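Local atomic coordinates of type I modular polyketide synthase (Streptomyces albus subsp. albus, PDB entry 6IYT), a protein that probably loads an alkylmalonyl extender unit, likely ethylmalonyl from its coenzyme A thioester, for polyketide chain extension during salinomycin biosynthesis. Residues 187-190 and 191-195; 431-434 and 435-439. All blocks are in the same frame, centred on the assembly; numbering follows the deposited sequence.

Contact 1 of 2, residues 187-190 and 191-195; sequences VLFT and VMVSL
V187 and V191 form one rung of the i-to-i+4 ladder that carries residues 187-190 straight on into 191-195 as one alpha-helix. V191 N donates to V187 O at 2.9 Å, M192 N to L188 O, and V193 N to F189 O, the last nearly straight at 169°. Two of the carbonyls take a second donor. T190 O receives S194 N at 3.0 Å and S194 OG at 2.8 Å from opposite faces of its plane; the hydroxyl gets there because chi1 of -57° sets OG beside its own backbone N, facing back along the helix. T190 OG1, turned differently, between its own backbone N and carbonyl carbon, donates to a lone pair of V187 O, three residues back, at 2.6 Å. Threonine and serine suit this buried helix because each hydroxyl is satisfied by a carbonyl of the preceding turn.

This is a central part of helix 181-200 in the acyltransferase domain, packed between other helices: T190 and S194 face helix 144-158, V187 lies against helix 165-170, and F189, M192 and V193 reach helix 215-223. That last helix starts at the final glycine of a GxSxG sequence consistent with a nucleophile elbow, which the M192 side chain touches.

Among apolar groups, V193 CG2 sits over one face of the F189 ring, 4.2 Å from its centroid and displaced toward the rim, a CH-pi contact between side chains lying side by side. M192 bends at chi3 (-61°), bringing CE back to 3.7 Å from L188 O. Its unbranched, bendable chain suits this place, where it also meets P126 and A218.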
ATOM      1  N   VAL A 187      -7.160   7.535  10.112  1.00  4.76           N
ATOM      2  CA  VAL A 187      -6.830   8.222   8.852  1.00  5.21           C
ATOM      3  C   VAL A 187      -6.086   7.267   7.878  1.00  5.23           C
ATOM      4  O   VAL A 187      -6.466   7.146   6.734  1.00  4.71           O
ATOM      5  CB  VAL A 187      -5.999   9.462   9.098  1.00  6.38           C
ATOM      6  CG1 VAL A 187      -5.369   9.925   7.811  1.00  7.44           C
ATOM      7  CG2 VAL A 187      -6.862  10.548   9.699  1.00  6.34           C
ATOM      8  N   LEU A 188      -5.116   6.510   8.399  1.00  5.74           N
ATOM      9  CA  LEU A 188      -4.432   5.471   7.609  1.00  6.39           C
ATOM     10  C   LEU A 188      -5.390   4.442   7.037  1.00  5.43           C
ATOM     11  O   LEU A 188      -5.234   4.022   5.906  1.00  4.62           O
ATOM     12  CB  LEU A 188      -3.382   4.771   8.458  1.00  8.31           C
ATOM     13  CG  LEU A 188      -1.893   5.045   8.262  1.00 15.63           C
ATOM     14  CD1 LEU A 188      -1.568   6.338   7.573  1.00 15.91           C
ATOM     15  CD2 LEU A 188      -1.113   4.876   9.564  1.00 12.64           C
ATOM     16  N   PHE A 189      -6.319   3.965   7.875  1.00  4.81           N
ATOM     17  CA  PHE A 189      -7.366   3.076   7.456  1.00  4.80           C
ATOM     18  C   PHE A 189      -8.140   3.653   6.254  1.00  5.56           C
ATOM     19  O   PHE A 189      -8.299   2.989   5.248  1.00  4.51           O
ATOM     20  CB  PHE A 189      -8.322   2.829   8.614  1.00  5.21           C
ATOM     21  CG  PHE A 189      -9.599   2.167   8.217  1.00  4.68           C
ATOM     22  CD1 PHE A 189      -9.667   0.788   8.107  1.00  4.70           C
ATOM     23  CD2 PHE A 189     -10.751   2.880   8.150  1.00  4.41           C
ATOM     24  CE1 PHE A 189     -10.858   0.147   7.794  1.00  4.44           C
ATOM     25  CE2 PHE A 189     -11.951   2.264   7.866  1.00  4.13           C
ATOM     26  CZ  PHE A 189     -12.004   0.879   7.693  1.00  4.40           C
ATOM     27  N   THR A 190      -8.520   4.920   6.343  1.00  4.77           N
ATOM     28  CA  THR A 190      -9.323   5.540   5.300  1.00  6.07           C
ATOM     29  C   THR A 190      -8.515   5.652   4.035  1.00  5.20           C
ATOM     30  O   THR A 190      -8.990   5.288   2.971  1.00  5.10           O
ATOM     31  CB  THR A 190      -9.845   6.935   5.716  1.00  7.31           C
ATOM     32  OG1 THR A 190      -8.756   7.857   5.799  1.00 22.83           O
ATOM     33  CG2 THR A 190     -10.507   6.841   6.999  1.00  5.55           C
ATOM     34  N   VAL A 191      -7.259   6.008   4.175  1.00  4.98           N
ATOM     35  CA  VAL A 191      -6.404   6.189   3.014  1.00  4.86           C
ATOM     36  C   VAL A 191      -6.122   4.824   2.325  1.00  4.91           C
ATOM     37  O   VAL A 191      -6.244   4.708   1.090  1.00  4.86           O
ATOM     38  CB  VAL A 191      -5.091   6.882   3.384  1.00  5.33           C
ATOM     39  CG1 VAL A 191      -4.094   6.738   2.274  1.00  5.33           C
ATOM     40  CG2 VAL A 191      -5.326   8.342   3.699  1.00  5.44           C
ATOM     41  N   MET A 192      -5.870   3.781   3.119  1.00  4.87           N
ATOM     42  CA  MET A 192      -5.488   2.448   2.537  1.00  4.83           C
ATOM     43  C   MET A 192      -6.680   1.794   1.830  1.00  4.78           C
ATOM     44  O   MET A 192      -6.561   1.261   0.717  1.00  4.97           O
ATOM     45  CB  MET A 192      -4.969   1.528   3.629  1.00  5.79           C
ATOM     46  CG  MET A 192      -3.539   1.788   4.006  1.00  5.81           C
ATOM     47  SD  MET A 192      -2.859   0.506   5.099  1.00  8.61           S
ATOM     48  CE  MET A 192      -3.909   0.631   6.507  1.00  8.75           C
ATOM     49  N   VAL A 193      -7.838   1.899   2.428  1.00  4.33           N
ATOM     50  CA  VAL A 193      -9.011   1.363   1.804  1.00  4.77           C
ATOM     51  C   VAL A 193      -9.315   2.124   0.522  1.00  4.72           C
ATOM     52  O   VAL A 193      -9.728   1.531  -0.479  1.00  5.74           O
ATOM     53  CB  VAL A 193     -10.226   1.422   2.762  1.00  5.25           C
ATOM     54  CG1 VAL A 193     -11.495   1.030   2.020  1.00  5.90           C
ATOM     55  CG2 VAL A 193     -10.007   0.516   3.980  1.00  6.32           C
ATOM     56  N   SER A 194      -9.163   3.451   0.545  1.00  4.36           N
ATOM     57  CA  SER A 194      -9.534   4.257  -0.620  1.00  4.61           C
ATOM     58  C   SER A 194      -8.549   4.106  -1.763  1.00  4.24           C
ATOM     59  O   SER A 194      -8.924   4.213  -2.940  1.00  4.69           O
ATOM     60  CB  SER A 194      -9.644   5.734  -0.249  1.00  5.40           C
ATOM     61  OG  SER A 194     -10.577   5.913   0.793  1.00  5.93           O
ATOM     62  N   LEU A 195      -7.288   3.852  -1.435  1.00  4.14           N
ATOM     63  CA  LEU A 195      -6.282   3.605  -2.462  1.00  4.57           C
ATOM     64  C   LEU A 195      -6.546   2.310  -3.212  1.00  4.53           C
ATOM     65  O   LEU A 195      -6.328   2.233  -4.415  1.00  4.71           O
ATOM     66  CB  LEU A 195      -4.869   3.614  -1.887  1.00  4.62           C
ATOM     67  CG  LEU A 195      -4.279   4.927  -1.433  1.00  4.74           C
ATOM     68  CD1 LEU A 195      -2.928   4.676  -0.784  1.00  5.28           C
ATOM     69  CD2 LEU A 195      -4.120   5.924  -2.560  1.00  4.99           C
TER

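Contact 2 of 2, residues 431-434 and 435-439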
ATOM      1  N   VAL A 431       0.453   8.023  -9.255  1.00  4.59           N
ATOM      2  CA  VAL A 431      -0.497   6.947  -9.591  1.00  4.76           C
ATOM      3  C   VAL A 431      -0.117   6.331 -10.934  1.00  4.62           C
ATOM      4  O   VAL A 431      -0.065   5.105 -11.077  1.00  3.94           O
ATOM      5  CB  VAL A 431      -1.939   7.452  -9.616  1.00  5.62           C
ATOM      6  CG1 VAL A 431      -2.888   6.373 -10.107  1.00  6.06           C
ATOM      7  CG2 VAL A 431      -2.342   7.921  -8.209  1.00  7.05           C
ATOM      8  N   LEU A 432      -0.020   7.166 -11.956  1.00  4.45           N
ATOM      9  CA  LEU A 432       0.319   6.660 -13.289  1.00  5.20           C
ATOM     10  C   LEU A 432       1.647   5.925 -13.305  1.00  4.54           C
ATOM     11  O   LEU A 432       1.821   4.960 -14.084  1.00  3.68           O
ATOM     12  CB  LEU A 432       0.346   7.804 -14.302  1.00  6.37           C
ATOM     13  CG  LEU A 432      -1.003   8.463 -14.633  1.00  7.39           C
ATOM     14  CD1 LEU A 432      -0.788   9.619 -15.599  1.00  8.89           C
ATOM     15  CD2 LEU A 432      -1.988   7.468 -15.208  1.00  8.21           C
ATOM     16  N   THR A 433       2.612   6.416 -12.529  1.00  4.33           N
ATOM     17  CA  THR A 433       3.926   5.755 -12.404  1.00  4.22           C
ATOM     18  C   THR A 433       3.832   4.356 -11.765  1.00  4.08           C
ATOM     19  O   THR A 433       4.342   3.393 -12.311  1.00  3.72           O
ATOM     20  CB  THR A 433       4.949   6.641 -11.668  1.00  4.36           C
ATOM     21  OG1 THR A 433       5.097   7.888 -12.370  1.00  3.92           O
ATOM     22  CG2 THR A 433       6.293   5.957 -11.617  1.00  4.35           C
ATOM     23  N   SER A 434       3.006   4.216 -10.743  1.00  3.99           N
ATOM     24  CA  SER A 434       2.768   2.926 -10.160  1.00  4.31           C
ATOM     25  C   SER A 434       2.019   2.001 -11.107  1.00  3.85           C
ATOM     26  O   SER A 434       2.367   0.805 -11.248  1.00  3.45           O
ATOM     27  CB  SER A 434       2.027   3.080  -8.829  1.00  4.59           C
ATOM     28  OG  SER A 434       2.873   3.741  -7.896  1.00  5.22           O
ATOM     29  N   PHE A 435       1.025   2.538 -11.811  1.00  3.75           N
ATOM     30  CA  PHE A 435       0.332   1.769 -12.834  1.00  3.79           C
ATOM     31  C   PHE A 435       1.362   1.255 -13.896  1.00  4.31           C
ATOM     32  O   PHE A 435       1.287   0.120 -14.338  1.00  3.83           O
ATOM     33  CB  PHE A 435      -0.706   2.609 -13.561  1.00  4.00           C
ATOM     34  CG  PHE A 435      -1.966   2.912 -12.792  1.00  3.91           C
ATOM     35  CD1 PHE A 435      -2.227   2.389 -11.528  1.00  3.98           C
ATOM     36  CD2 PHE A 435      -2.944   3.711 -13.397  1.00  4.11           C
ATOM     37  CE1 PHE A 435      -3.447   2.642 -10.905  1.00  4.35           C
ATOM     38  CE2 PHE A 435      -4.114   4.024 -12.750  1.00  4.31           C
ATOM     39  CZ  PHE A 435      -4.371   3.491 -11.495  1.00  3.64           C
ATOM     40  N   ALA A 436       2.226   2.155 -14.360  1.00  4.22           N
ATOM     41  CA  ALA A 436       3.233   1.806 -15.386  1.00  4.97           C
ATOM     42  C   ALA A 436       4.231   0.771 -14.884  1.00  4.71           C
ATOM     43  O   ALA A 436       4.611  -0.143 -15.618  1.00  3.93           O
ATOM     44  CB  ALA A 436       3.953   3.054 -15.857  1.00  5.01           C
ATOM     45  N   GLU A 437       4.657   0.921 -13.633  1.00  6.03           N
ATOM     46  CA  GLU A 437       5.545  -0.041 -13.018  1.00  5.94           C
ATOM     47  C   GLU A 437       4.927  -1.450 -12.951  1.00  6.61           C
ATOM     48  O   GLU A 437       5.618  -2.445 -13.183  1.00  6.77           O
ATOM     49  CB  GLU A 437       5.971   0.449 -11.634  1.00  7.22           C
ATOM     50  CG  GLU A 437       6.991   1.586 -11.712  1.00  8.13           C
ATOM     51  CD  GLU A 437       7.246   2.269 -10.368  1.00 12.14           C
ATOM     52  OE1 GLU A 437       6.482   2.030  -9.394  1.00 12.98           O
ATOM     53  OE2 GLU A 437       8.225   3.025 -10.296  1.00 15.14           O
ATOM     54  N   ALA A 438       3.635  -1.525 -12.675  1.00  5.63           N
ATOM     55  CA  ALA A 438       2.915  -2.814 -12.690  1.00  5.79           C
ATOM     56  C   ALA A 438       2.746  -3.347 -14.126  1.00  6.15           C
ATOM     57  O   ALA A 438       3.047  -4.503 -14.414  1.00  6.13           O
ATOM     58  CB  ALA A 438       1.569  -2.665 -12.029  1.00  6.40           C
ATOM     59  N   TRP A 439       2.235  -2.499 -15.005  1.00  5.64           N
ATOM     60  CA  TRP A 439       1.872  -2.925 -16.366  1.00  5.82           C
ATOM     61  C   TRP A 439       3.116  -3.330 -17.162  1.00  6.50           C
ATOM     62  O   TRP A 439       3.087  -4.321 -17.904  1.00  5.88           O
ATOM     63  CB  TRP A 439       1.133  -1.806 -17.094  1.00  5.22           C
ATOM     64  CG  TRP A 439       0.785  -2.117 -18.568  1.00  4.91           C
ATOM     65  CD1 TRP A 439      -0.193  -2.984 -19.036  1.00  5.61           C
ATOM     66  CD2 TRP A 439       1.484  -1.653 -19.714  1.00  4.99           C
ATOM     67  NE1 TRP A 439      -0.219  -2.965 -20.414  1.00  5.27           N
ATOM     68  CE2 TRP A 439       0.833  -2.189 -20.854  1.00  5.04           C
ATOM     69  CE3 TRP A 439       2.558  -0.791 -19.905  1.00  4.37           C
ATOM     70  CZ2 TRP A 439       1.249  -1.894 -22.143  1.00  6.03           C
ATOM     71  CZ3 TRP A 439       2.962  -0.503 -21.199  1.00  4.69           C
ATOM     72  CH2 TRP A 439       2.287  -1.029 -22.295  1.00  5.62           C
TER
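V431 and F435 make the main apolar contact, one helical turn apart. V431 CG1 stands over a face of the phenyl ring, 3.8 Å from the centroid of the F435 ring and 21° off the ring normal, a CH-pi contact in which CG1 comes as near as 3.5 Å to F435 CZ. With chi1 at -74° and chi2 at -4°, the F435 ring is laid back along the helix, so that V431 O also lies over a face, 3.4 Å from F435 CG. L432 CD2 adds a looser touch at 4.3 Å from F435 CD2.

Backbone hydrogen bonds link F435, A436, E437 and A438 to the carbonyls four residues earlier; E437 N to T433 O measures 2.8 Å. They belong to helix 428-439, wedged between helix 181-200, where F435 meets W199, and strands 90-96 and 111-114. A436 is small enough to let V93 and V111 pack close.

Polar side chains look partly beyond the two segments. The methyl T433 CG2 lies 3.8 Å from E437 OE2, while T433 OG1 bonds to R429 O. E437 OE1 forms a salt bridge with R430 and a hydrogen bond with Q418, and S434 OG bonds to T420 O.

In the fold
From the N terminus, the chain builds strands 90-96, 111-114 and 120-125 before reaching contact 1, midway along helix 181-200. It then adds strand 208-211 to the parallel sheet, makes the mixed sheet, and returns to the parallel sheet with 388-393 and 416-418 before contact 2, on helix 428-439. Each contact spans successive turns of a single helix, so neither closes a loop, and the two follow in series without nesting or crossing. The centres of contact 1 and contact 2 lie about 19 Å apart, and the nearest atoms of contacts 1 and 2 about 6 Å. The connection runs through the C-terminal end of helix 181-200, where V198 and W199 meet V431, S434 and F435. Contact 2 thus joins contact 1's helix to strands 90-96 and 111-114.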